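Local coordinates for heme-binding protein A (Haemophilus parasuis 29755, PDB 3TPA), which probably binds glutathione as the solute-binding component of an uptake system, and may also bind heme, at residues 101-104 / 110-113; 133-136 / 142-145. The protein carries 1 engineered substitution. One frame throughout, in Å; residues are numbered along the deposited sequence.

Contact 1 precedes contact 2 along the chain, and their centres lie 16 Å apart on the same side of the chain's centre, in a family 5 extracellular solute-binding protein. Helix 94-105 connects them. Its Arg103 and Gln104 meet the loop 110-113 in contact 1, while Phe101 and Gln102 pack on the hairpin of contact 2, an edge of a five-stranded antiparallel sheet. Phe101 CD1 comes within 3.7 Å of Val134 CG2, and Phe101 CE1 lies 3.9 Å from Ile144 CD1. The C-terminal part of helix 94-105 thus has the hairpin on one side and, through Arg103 and Gln104, the loop after the helix on another.

Contact 1: residues 101-104 / 110-113; sequences FQRQ and PYHN
Arg103 and Gln104, in the last turn of helix 94-105, meet Tyr111 and His112 of the loop that follows the helix, at the C-terminal end of a helix of the family 5 solute-binding fold. Two hydrogen bonds hold the loop, each from a side-chain nitrogen to a backbone oxygen. His112 ND1 donates to Arg103 O over 2.7 Å; the acceptor's carbonyl plane contains the donor, while the oxygen is tilted somewhat from the imidazole plane. In the other direction Arg103 NE reaches Tyr111 O at 3.0 Å, a more bent bond (134° at the hydrogen) that arrives from above the carbonyl plane. The arginine can do this because CG stands anti to its backbone N (chi1 177°) and the chain runs on extended to NE. Beyond that bond, NH1 forms a salt bridge with Asp183, so the guanidinium ties the loop carbonyl to helix 181-184. The Tyr111 hydroxyl is hydrogen-bonded to Ala170 O.

Packing accompanies the polar grip. Arg103 CG lies 3.7 Å from Tyr111 CB, and the phenol ring is turned steeply against the guanidinium, their planes 74° apart, with Tyr111 CD2 over one guanidinium face. The same ring meets Phe99 edge-to-face.

A separate polar contact is made at the imidazole edge, where His112 CE1 approaches Gln104 O in the ring plane at 3.2 Å.

Contact 2: residues 133-136 / 142-145; sequences SVEK and VKIT
Two pairs of backbone hydrogen bonds join 133-136 to 142-145, Ser133 with Thr145 and Glu135 with Lys143; Lys143 N to Glu135 O, at 2.8 Å, is the shortest. On the face that carries these four side chains a water is gripped by Ser133 OG at 2.6 Å, Thr145 OG1 at 2.7 Å, Glu135 OE1 and Lys143 O. It can donate to Glu135 OE1 and Lys143 O, though acceptors within its reach outnumber its protons, and it links both strands through side chains as well as backbone. A chi1 of 67° swings Ser133 OG over its own backbone, toward the water. Glu135 and Lys143 run side by side, but OE1 stays 4.4 Å from Lys143 NZ, beyond a salt bridge.

The strands form a beta hairpin at the edge of a five-stranded sheet, the axes of these two segments 4.7 Å apart and antiparallel at 162°. On the opposite face Val134 CG1 meets Val142 CG1 at 3.9 Å, and Val134 CG2 lies beside Ile144 CG1. Helix 94-105 lies over this face, its Ala94 touching Val142. Further out, strand 69-74 carries the sheet on through backbone hydrogen bonds between Phe72 and Val142 and between Tyr70 and Ile144.

Contact 1: residues 101-104 / 110-113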
# COMPACT_ATOMS: atom_id res chain seq x y z
N PHE A 101 -18.81 1.56 -8.55
CA PHE A 101 -18.00 0.65 -9.34
C PHE A 101 -18.02 1.02 -10.81
O PHE A 101 -16.98 1.07 -11.47
CB PHE A 101 -18.49 -0.80 -9.17
CG PHE A 101 -17.94 -1.48 -7.95
CD1 PHE A 101 -16.93 -2.42 -8.06
CD2 PHE A 101 -18.40 -1.14 -6.68
CE1 PHE A 101 -16.43 -3.04 -6.94
CE2 PHE A 101 -17.89 -1.76 -5.56
CZ PHE A 101 -16.90 -2.70 -5.68
N GLN A 102 -19.22 1.26 -11.33
CA GLN A 102 -19.39 1.41 -12.77
C GLN A 102 -18.82 2.72 -13.32
O GLN A 102 -18.38 2.77 -14.46
CB GLN A 102 -20.85 1.18 -13.19
CG GLN A 102 -21.30 -0.31 -13.09
CD GLN A 102 -20.39 -1.23 -13.84
OE1 GLN A 102 -19.73 -2.09 -13.26
NE2 GLN A 102 -20.33 -1.07 -15.16
N ARG A 103 -18.82 3.79 -12.53
CA ARG A 103 -18.20 5.04 -12.95
C ARG A 103 -16.79 4.70 -13.44
O ARG A 103 -16.31 5.23 -14.45
CB ARG A 103 -18.12 6.04 -11.81
CG ARG A 103 -17.40 7.33 -12.20
CD ARG A 103 -17.03 8.20 -11.00
NE ARG A 103 -16.39 9.43 -11.46
CZ ARG A 103 -16.13 10.48 -10.71
NH1 ARG A 103 -16.45 10.49 -9.41
NH2 ARG A 103 -15.55 11.54 -11.25
N GLN A 104 -16.17 3.77 -12.73
CA GLN A 104 -14.81 3.37 -12.98
C GLN A 104 -14.67 2.36 -14.11
O GLN A 104 -13.84 2.54 -14.98
CB GLN A 104 -14.19 2.82 -11.68
CG GLN A 104 -14.36 3.80 -10.49
CD GLN A 104 -13.49 3.46 -9.31
OE1 GLN A 104 -12.30 3.21 -9.44
NE2 GLN A 104 -14.10 3.44 -8.13
N PRO A 110 -21.68 8.03 -17.71
CA PRO A 110 -21.75 9.49 -17.71
C PRO A 110 -20.77 10.16 -16.74
O PRO A 110 -20.36 11.29 -16.99
CB PRO A 110 -23.19 9.77 -17.28
CG PRO A 110 -23.96 8.57 -17.71
CD PRO A 110 -23.02 7.42 -17.53
N TYR A 111 -20.41 9.50 -15.64
CA TYR A 111 -19.48 10.14 -14.70
C TYR A 111 -18.02 9.72 -14.93
O TYR A 111 -17.12 10.18 -14.24
CB TYR A 111 -19.89 9.87 -13.24
CG TYR A 111 -20.69 10.99 -12.60
CD1 TYR A 111 -22.08 11.07 -12.76
CD2 TYR A 111 -20.06 11.98 -11.84
CE1 TYR A 111 -22.81 12.10 -12.17
CE2 TYR A 111 -20.78 13.00 -11.24
CZ TYR A 111 -22.14 13.06 -11.42
OH TYR A 111 -22.84 14.09 -10.82
N HIS A 112 -17.79 8.86 -15.93
CA HIS A 112 -16.46 8.30 -16.17
C HIS A 112 -15.38 9.36 -16.45
O HIS A 112 -14.23 9.18 -16.07
CB HIS A 112 -16.48 7.28 -17.31
CG HIS A 112 -15.20 6.51 -17.47
ND1 HIS A 112 -14.91 5.39 -16.73
CD2 HIS A 112 -14.14 6.71 -18.29
CE1 HIS A 112 -13.73 4.92 -17.08
NE2 HIS A 112 -13.24 5.70 -18.02
N ASN A 113 -15.76 10.45 -17.12
CA ASN A 113 -14.83 11.54 -17.45
C ASN A 113 -15.11 12.82 -16.70
O ASN A 113 -14.56 13.87 -16.99
CB ASN A 113 -14.87 11.85 -18.95
CG ASN A 113 -14.30 10.74 -19.77
OD1 ASN A 113 -13.24 10.20 -19.45
ND2 ASN A 113 -15.00 10.37 -20.84

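Contact 2: residues 133-136 / 142-145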
# COMPACT_ATOMS: atom_id res chain seq x y z
N SER A 133 -18.48 -8.28 -13.74
CA SER A 133 -19.71 -7.51 -13.64
C SER A 133 -20.10 -7.19 -12.21
O SER A 133 -19.78 -7.91 -11.27
CB SER A 133 -20.85 -8.25 -14.35
OG SER A 133 -21.18 -9.44 -13.66
N VAL A 134 -20.81 -6.06 -12.07
CA VAL A 134 -21.35 -5.59 -10.80
C VAL A 134 -22.83 -5.29 -11.04
O VAL A 134 -23.16 -4.33 -11.74
CB VAL A 134 -20.66 -4.31 -10.35
CG1 VAL A 134 -21.26 -3.80 -9.02
CG2 VAL A 134 -19.16 -4.53 -10.20
N GLU A 135 -23.70 -6.11 -10.46
CA GLU A 135 -25.13 -6.02 -10.74
C GLU A 135 -25.95 -5.88 -9.48
O GLU A 135 -25.63 -6.46 -8.45
CB GLU A 135 -25.61 -7.30 -11.44
CG GLU A 135 -24.67 -7.84 -12.48
CD GLU A 135 -25.14 -9.18 -13.00
OE1 GLU A 135 -24.83 -10.21 -12.37
OE2 GLU A 135 -25.83 -9.21 -14.03
N LYS A 136 -27.05 -5.15 -9.61
CA LYS A 136 -28.06 -5.07 -8.57
C LYS A 136 -28.96 -6.29 -8.65
O LYS A 136 -29.56 -6.55 -9.69
CB LYS A 136 -28.91 -3.81 -8.75
CG LYS A 136 -30.09 -3.70 -7.79
CD LYS A 136 -30.65 -2.28 -7.72
CE LYS A 136 -31.80 -2.07 -8.68
NZ LYS A 136 -32.35 -0.70 -8.57
N VAL A 142 -26.04 -6.83 -3.86
CA VAL A 142 -25.18 -6.55 -5.01
C VAL A 142 -24.39 -7.81 -5.39
O VAL A 142 -23.72 -8.40 -4.55
CB VAL A 142 -24.18 -5.42 -4.71
CG1 VAL A 142 -23.30 -5.15 -5.92
CG2 VAL A 142 -24.91 -4.17 -4.31
N LYS A 143 -24.47 -8.21 -6.64
CA LYS A 143 -23.76 -9.40 -7.09
C LYS A 143 -22.56 -9.02 -7.95
O LYS A 143 -22.70 -8.36 -8.98
CB LYS A 143 -24.68 -10.34 -7.87
CG LYS A 143 -23.99 -11.64 -8.28
CD LYS A 143 -24.69 -12.32 -9.47
CE LYS A 143 -26.04 -12.91 -9.11
NZ LYS A 143 -26.63 -13.62 -10.28
N ILE A 144 -21.37 -9.42 -7.52
CA ILE A 144 -20.17 -9.14 -8.29
C ILE A 144 -19.60 -10.45 -8.80
O ILE A 144 -19.40 -11.37 -8.03
CB ILE A 144 -19.09 -8.36 -7.48
CG1 ILE A 144 -19.62 -6.98 -7.04
CG2 ILE A 144 -17.82 -8.17 -8.30
CD1 ILE A 144 -18.61 -6.17 -6.21
N THR A 145 -19.35 -10.52 -10.10
CA THR A 145 -18.82 -11.73 -10.71
C THR A 145 -17.43 -11.48 -11.29
O THR A 145 -17.21 -10.46 -11.94
CB THR A 145 -19.74 -12.20 -11.84
OG1 THR A 145 -21.06 -12.40 -11.31
CG2 THR A 145 -19.23 -13.51 -12.48
O HOH W 1 -22.35 -9.99 -11.35